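Local coordinates for protein tannase (Lactobacillus plantarum, PDB 3WA7) that probably hydrolyses the ester bonds of tannins, as a tannase of the alpha/beta-hydrolase fold, at residues A[13-18]-A[26-31]; A[22-27]-A[101-106]. All coordinates share one frame; numbering follows the deposited sequence.

Contact 1. Residues A[13-18]-A[26-31]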
loop_
_atom_site.group_PDB
_atom_site.type_symbol
_atom_site.label_atom_id
_atom_site.label_comp_id
_atom_site.label_asym_id
_atom_site.label_seq_id
_atom_site.Cartn_x
_atom_site.Cartn_y
_atom_site.Cartn_z
ATOM N N VAL A 13 0.833 -29.094 -7.913
ATOM C CA VAL A 13 1.824 -29.785 -8.730
ATOM C C VAL A 13 3.238 -29.336 -8.352
ATOM O O VAL A 13 3.467 -28.168 -8.031
ATOM C CB VAL A 13 1.577 -29.525 -10.235
ATOM C CG1 VAL A 13 0.215 -30.068 -10.631
ATOM C CG2 VAL A 13 1.651 -28.039 -10.533
ATOM N N PRO A 14 4.206 -30.264 -8.387
ATOM C CA PRO A 14 5.600 -29.972 -8.040
ATOM C C PRO A 14 6.334 -29.001 -8.961
ATOM O O PRO A 14 6.190 -29.042 -10.183
ATOM C CB PRO A 14 6.243 -31.356 -8.019
ATOM C CG PRO A 14 5.483 -32.078 -9.081
ATOM C CD PRO A 14 4.055 -31.676 -8.781
ATOM N N GLU A 15 7.126 -28.131 -8.345
ATOM C CA GLU A 15 7.913 -27.125 -9.051
ATOM C C GLU A 15 9.170 -26.868 -8.228
ATOM O O GLU A 15 9.248 -27.261 -7.066
ATOM C CB GLU A 15 7.131 -25.810 -9.151
ATOM C CG GLU A 15 5.825 -25.892 -9.924
ATOM C CD GLU A 15 5.997 -25.552 -11.389
ATOM O OE1 GLU A 15 7.012 -25.967 -11.980
ATOM O OE2 GLU A 15 5.112 -24.876 -11.950
ATOM N N GLN A 16 10.151 -26.212 -8.832
ATOM C CA GLN A 16 11.371 -25.856 -8.120
ATOM C C GLN A 16 12.012 -24.661 -8.802
ATOM O O GLN A 16 11.923 -24.505 -10.021
ATOM C CB GLN A 16 12.364 -27.024 -8.078
ATOM C CG GLN A 16 13.032 -27.353 -9.398
ATOM C CD GLN A 16 14.149 -28.368 -9.234
ATOM O OE1 GLN A 16 15.124 -28.126 -8.521
ATOM N NE2 GLN A 16 14.010 -29.511 -9.894
ATOM N N VAL A 17 12.629 -23.802 -8.002
ATOM C CA VAL A 17 13.316 -22.625 -8.517
ATOM C C VAL A 17 14.655 -22.521 -7.808
ATOM O O VAL A 17 14.760 -22.831 -6.623
ATOM C CB VAL A 17 12.514 -21.321 -8.267
ATOM C CG1 VAL A 17 11.224 -21.350 -9.056
ATOM C CG2 VAL A 17 12.231 -21.155 -6.784
ATOM N N GLN A 18 15.680 -22.100 -8.537
ATOM C CA GLN A 18 17.009 -21.964 -7.961
ATOM C C GLN A 18 17.168 -20.596 -7.315
ATOM O O GLN A 18 17.077 -19.568 -7.983
ATOM C CB GLN A 18 18.074 -22.166 -9.041
ATOM C CG GLN A 18 18.015 -23.535 -9.698
ATOM C CD GLN A 18 18.305 -24.663 -8.725
ATOM O OE1 GLN A 18 17.998 -25.824 -8.994
ATOM N NE2 GLN A 18 18.910 -24.327 -7.589
ATOM N N TYR A 26 8.759 -26.605 -4.163
ATOM C CA TYR A 26 7.432 -26.187 -3.744
ATOM C C TYR A 26 6.369 -26.785 -4.650
ATOM O O TYR A 26 6.681 -27.446 -5.645
ATOM C CB TYR A 26 7.333 -24.655 -3.748
ATOM C CG TYR A 26 7.495 -24.011 -5.108
ATOM C CD1 TYR A 26 6.384 -23.595 -5.843
ATOM C CD2 TYR A 26 8.760 -23.799 -5.654
ATOM C CE1 TYR A 26 6.530 -22.978 -7.088
ATOM C CE2 TYR A 26 8.915 -23.185 -6.898
ATOM C CZ TYR A 26 7.798 -22.778 -7.607
ATOM O OH TYR A 26 7.954 -22.167 -8.834
ATOM N N TYR A 27 5.111 -26.574 -4.284
ATOM C CA TYR A 27 3.992 -27.059 -5.075
ATOM C C TYR A 27 3.153 -25.859 -5.459
ATOM O O TYR A 27 3.089 -24.884 -4.714
ATOM C CB TYR A 27 3.147 -28.053 -4.279
ATOM C CG TYR A 27 3.730 -29.444 -4.246
ATOM C CD1 TYR A 27 4.869 -29.731 -3.493
ATOM C CD2 TYR A 27 3.149 -30.475 -4.982
ATOM C CE1 TYR A 27 5.414 -31.017 -3.473
ATOM C CE2 TYR A 27 3.685 -31.761 -4.969
ATOM C CZ TYR A 27 4.815 -32.024 -4.214
ATOM O OH TYR A 27 5.335 -33.300 -4.204
ATOM N N ALA A 28 2.510 -25.931 -6.618
ATOM C CA ALA A 28 1.700 -24.823 -7.098
ATOM C C ALA A 28 0.329 -25.247 -7.611
ATOM O O ALA A 28 0.177 -26.305 -8.220
ATOM C CB ALA A 28 2.452 -24.085 -8.202
ATOM N N ALA A 29 -0.666 -24.408 -7.342
ATOM C CA ALA A 29 -2.037 -24.621 -7.796
ATOM C C ALA A 29 -2.398 -23.247 -8.332
ATOM O O ALA A 29 -2.494 -22.288 -7.566
ATOM C CB ALA A 29 -2.943 -25.003 -6.633
ATOM N N ARG A 30 -2.590 -23.147 -9.643
ATOM C CA ARG A 30 -2.860 -21.852 -10.254
ATOM C C ARG A 30 -4.214 -21.633 -10.907
ATOM O O ARG A 30 -4.960 -22.573 -11.181
ATOM C CB ARG A 30 -1.785 -21.550 -11.301
ATOM C CG ARG A 30 -0.353 -21.710 -10.825
ATOM C CD ARG A 30 0.601 -21.282 -11.933
ATOM N NE ARG A 30 2.009 -21.330 -11.545
ATOM C CZ ARG A 30 2.753 -22.431 -11.501
ATOM N NH1 ARG A 30 2.235 -23.610 -11.818
ATOM N NH2 ARG A 30 4.030 -22.346 -11.156
ATOM N N ASN A 31 -4.492 -20.357 -11.163
ATOM C CA ASN A 31 -5.712 -19.909 -11.815
ATOM C C ASN A 31 -6.982 -20.460 -11.195
ATOM O O ASN A 31 -7.863 -20.978 -11.886
ATOM C CB ASN A 31 -5.645 -20.249 -13.304
ATOM C CG ASN A 31 -4.510 -19.527 -14.006
ATOM O OD1 ASN A 31 -4.383 -18.306 -13.901
ATOM N ND2 ASN A 31 -3.680 -20.274 -14.721
#

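Contact 2. Residues A[22-27]-A[101-106]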
loop_
_atom_site.group_PDB
_atom_site.type_symbol
_atom_site.label_atom_id
_atom_site.label_comp_id
_atom_site.label_asym_id
_atom_site.label_seq_id
_atom_site.Cartn_x
_atom_site.Cartn_y
_atom_site.Cartn_z
ATOM N N GLN A 22 20.850 -22.600 -4.483
ATOM C CA GLN A 22 20.042 -23.557 -3.732
ATOM C C GLN A 22 18.674 -23.764 -4.376
ATOM O O GLN A 22 17.993 -22.804 -4.736
ATOM C CB GLN A 22 19.865 -23.078 -2.290
ATOM C CG GLN A 22 19.057 -24.025 -1.417
ATOM C CD GLN A 22 18.968 -23.555 0.022
ATOM O OE1 GLN A 22 19.984 -23.387 0.697
ATOM N NE2 GLN A 22 17.747 -23.340 0.501
ATOM N N ALA A 23 18.274 -25.025 -4.516
ATOM C CA ALA A 23 16.988 -25.348 -5.119
ATOM C C ALA A 23 15.856 -25.265 -4.104
ATOM O O ALA A 23 15.915 -25.885 -3.042
ATOM C CB ALA A 23 17.036 -26.746 -5.729
ATOM N N ILE A 24 14.829 -24.489 -4.431
ATOM C CA ILE A 24 13.673 -24.349 -3.553
ATOM C C ILE A 24 12.533 -25.188 -4.121
ATOM O O ILE A 24 12.004 -24.888 -5.194
ATOM C CB ILE A 24 13.219 -22.879 -3.451
ATOM C CG1 ILE A 24 14.362 -22.019 -2.908
ATOM C CG2 ILE A 24 12.003 -22.770 -2.539
ATOM C CD1 ILE A 24 14.884 -22.472 -1.556
ATOM N N GLN A 25 12.168 -26.246 -3.403
ATOM C CA GLN A 25 11.102 -27.144 -3.830
ATOM C C GLN A 25 9.754 -26.681 -3.288
ATOM O O GLN A 25 9.617 -26.402 -2.099
ATOM C CB GLN A 25 11.371 -28.566 -3.329
ATOM C CG GLN A 25 12.639 -29.217 -3.864
ATOM C CD GLN A 25 12.513 -29.672 -5.306
ATOM O OE1 GLN A 25 11.421 -29.686 -5.877
ATOM N NE2 GLN A 25 13.637 -30.065 -5.898
ATOM N N TYR A 26 8.759 -26.605 -4.163
ATOM C CA TYR A 26 7.432 -26.187 -3.744
ATOM C C TYR A 26 6.369 -26.785 -4.650
ATOM O O TYR A 26 6.681 -27.446 -5.645
ATOM C CB TYR A 26 7.333 -24.655 -3.748
ATOM C CG TYR A 26 7.495 -24.011 -5.108
ATOM C CD1 TYR A 26 6.384 -23.595 -5.843
ATOM C CD2 TYR A 26 8.760 -23.799 -5.654
ATOM C CE1 TYR A 26 6.530 -22.978 -7.088
ATOM C CE2 TYR A 26 8.915 -23.185 -6.898
ATOM C CZ TYR A 26 7.798 -22.778 -7.607
ATOM O OH TYR A 26 7.954 -22.167 -8.834
ATOM N N TYR A 27 5.111 -26.574 -4.284
ATOM C CA TYR A 27 3.992 -27.059 -5.075
ATOM C C TYR A 27 3.153 -25.859 -5.459
ATOM O O TYR A 27 3.089 -24.884 -4.714
ATOM C CB TYR A 27 3.147 -28.053 -4.279
ATOM C CG TYR A 27 3.730 -29.444 -4.246
ATOM C CD1 TYR A 27 4.869 -29.731 -3.493
ATOM C CD2 TYR A 27 3.149 -30.475 -4.982
ATOM C CE1 TYR A 27 5.414 -31.017 -3.473
ATOM C CE2 TYR A 27 3.685 -31.761 -4.969
ATOM C CZ TYR A 27 4.815 -32.024 -4.214
ATOM O OH TYR A 27 5.335 -33.300 -4.204
ATOM N N ALA A 101 9.990 -16.152 0.291
ATOM C CA ALA A 101 8.958 -16.508 1.258
ATOM C C ALA A 101 8.828 -18.028 1.364
ATOM O O ALA A 101 8.694 -18.573 2.456
ATOM C CB ALA A 101 7.620 -15.893 0.844
ATOM N N LEU A 102 8.872 -18.704 0.223
ATOM C CA LEU A 102 8.769 -20.160 0.198
ATOM C C LEU A 102 9.969 -20.766 0.916
ATOM O O LEU A 102 9.837 -21.726 1.677
ATOM C CB LEU A 102 8.713 -20.653 -1.250
ATOM C CG LEU A 102 7.405 -20.316 -1.970
ATOM C CD1 LEU A 102 7.532 -20.615 -3.459
ATOM C CD2 LEU A 102 6.266 -21.112 -1.340
ATOM N N LYS A 103 11.138 -20.188 0.667
ATOM C CA LYS A 103 12.377 -20.638 1.289
ATOM C C LYS A 103 12.291 -20.456 2.807
ATOM O O LYS A 103 12.856 -21.239 3.576
ATOM C CB LYS A 103 13.554 -19.829 0.724
ATOM C CG LYS A 103 14.922 -20.228 1.257
ATOM C CD LYS A 103 16.020 -19.450 0.549
ATOM C CE LYS A 103 17.405 -19.852 1.037
ATOM N NZ LYS A 103 17.587 -19.548 2.485
ATOM N N ARG A 104 11.563 -19.423 3.226
ATOM C CA ARG A 104 11.386 -19.103 4.640
ATOM C C ARG A 104 10.312 -19.965 5.311
ATOM O O ARG A 104 10.126 -19.896 6.527
ATOM C CB ARG A 104 11.013 -17.627 4.788
ATOM C CG ARG A 104 11.130 -17.079 6.197
ATOM C CD ARG A 104 12.576 -16.753 6.541
ATOM N NE ARG A 104 12.672 -15.972 7.771
ATOM C CZ ARG A 104 13.660 -15.126 8.042
ATOM N NH1 ARG A 104 14.642 -14.946 7.170
ATOM N NH2 ARG A 104 13.660 -14.449 9.182
ATOM N N GLY A 105 9.604 -20.765 4.519
ATOM C CA GLY A 105 8.577 -21.634 5.067
ATOM C C GLY A 105 7.162 -21.084 5.041
ATOM O O GLY A 105 6.258 -21.653 5.654
ATOM N N TYR A 106 6.955 -19.978 4.335
ATOM C CA TYR A 106 5.620 -19.387 4.256
ATOM C C TYR A 106 4.822 -19.966 3.099
ATOM O O TYR A 106 5.380 -20.302 2.054
ATOM C CB TYR A 106 5.697 -17.876 4.020
ATOM C CG TYR A 106 6.513 -17.089 5.014
ATOM C CD1 TYR A 106 6.979 -15.817 4.688
ATOM C CD2 TYR A 106 6.827 -17.604 6.272
ATOM C CE1 TYR A 106 7.739 -15.076 5.582
ATOM C CE2 TYR A 106 7.590 -16.869 7.178
ATOM C CZ TYR A 106 8.043 -15.606 6.823
ATOM O OH TYR A 106 8.806 -14.869 7.699
#

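Contact 1. Residues A[13-18]-A[26-31]
V13 and E15 pair with A28 and Y26 in the two hydrogen-bonded pairs of an antiparallel ladder. A28 N reaches V13 O at 2.8 Å, and V13 N returns to A28 O at 2.9 Å. Further along, E15 N gives to Y26 O at 2.8 Å, while Y26 N meets E15 O at 3.0 Å in an almost straight bond. Between them P14, which has no N-H to offer, takes the non-hydrogen-bonded position opposite Y27.

Charge joins the strands a second time. Both terminal nitrogens of R30 converge end-on on one oxygen of E15: OE2 lies 2.9 Å from NH2 and 3.1 Å from NH1. OE2 stays close to the guanidinium plane, but the carboxylate stands at 90° to it; NH1 meets the anti lone pair of E15 OE2, whereas NH2 comes from above the carboxylate plane. R30 NE pairs with D85, and its guanidinium, with an acid on two sides, is held against rotation.

Apolar contacts divide between the sheet faces. On the face of E15 and Y26, the E15 CB methylene makes a CH-pi contact, 3.7 Å from the Y26 ring centroid. Y26 carries CG between its backbone N and carbonyl carbon (chi1 64°), which leans the ring toward 13-18; there V17 CG1 meets the ring edge, 3.4 Å from Y26 OH. On the other face, P14 lies over the rim of the Y27 ring, with CD and CB against CE2.

Strands 13-19 and 22-33 form a beta hairpin at one margin of the main sheet. Strand 44-50 continues the sheet beyond 22-33, bonding Y27 to V49 and A29 to V47; its F48 packs on Y26 and A28, and the loop residues P86 and Q87 also touch Y26.

Contact 2. Residues A[22-27]-A[101-106]
A101 O takes two backbone N-H groups at the end of the helix that presses L102 and K103 against Y26 and I24. Y106 N reaches A101 O at 2.9 Å, and R104 N adds a weak bond. G105 N also turns back, to L102 O at 3.0 Å, completing a Schellman motif in which G105 adopts positive phi (95°). The bonds fix the last turn, from which L102 points at segment 22-27 and K103 runs alongside it.

L102 meets the strand with two parts of its side chain. Its CD1 methyl sits over a face of the Y26 ring, toward the CG end, in a CH-pi contact 4.0 Å from the ring centroid. Nearer the backbone, L102 CB lies 4.1 Å from the CG2 branch of I24. In the alpha/beta-hydrolase fold of this chain, helix 95-103 leads into strand 107-111 of the central sheet, and here its C-terminal turn packs on the face of the sheet that bears I24 and Y26. F48 and P50 enlarge the apolar patch around L102.

K103 crosses I24 at about a right angle: the CD1 methyl of I24 rests on the K103 methylenes, 3.6 Å from CG. K103 runs extended as far as CE, which carries that carbon past I24 to Q22. Q22, itself stretched out with CG anti to the backbone N (chi1 -179°), brings its amide NE2 to 3.5 Å from K103 CE, a van der Waals approach at the exposed end of the contact. On the far side of the turn, R104 forms a salt bridge with D465 of helix 457-468, and Y106 OH bonds to the same carboxylate.

Contacts 1 and 2 share strand 22-33, and their centres lie about 10 Å apart. Y26 belongs to both: E15 CB and L102 CD1 approach opposite faces of its ring, 7.7 Å from each other, so at this point the ring is sandwiched between the edge strand and helix 95-103. A probable backbone hydrogen bond from I24 N to V17 O, 2.7 Å long, continues the ladder of contact 1 into the strand used by contact 2. Both lie toward one margin of the main sheet. The probable catalytic serine, S163, follows strand 157-160, which is separated from 22-33 by three intervening strands.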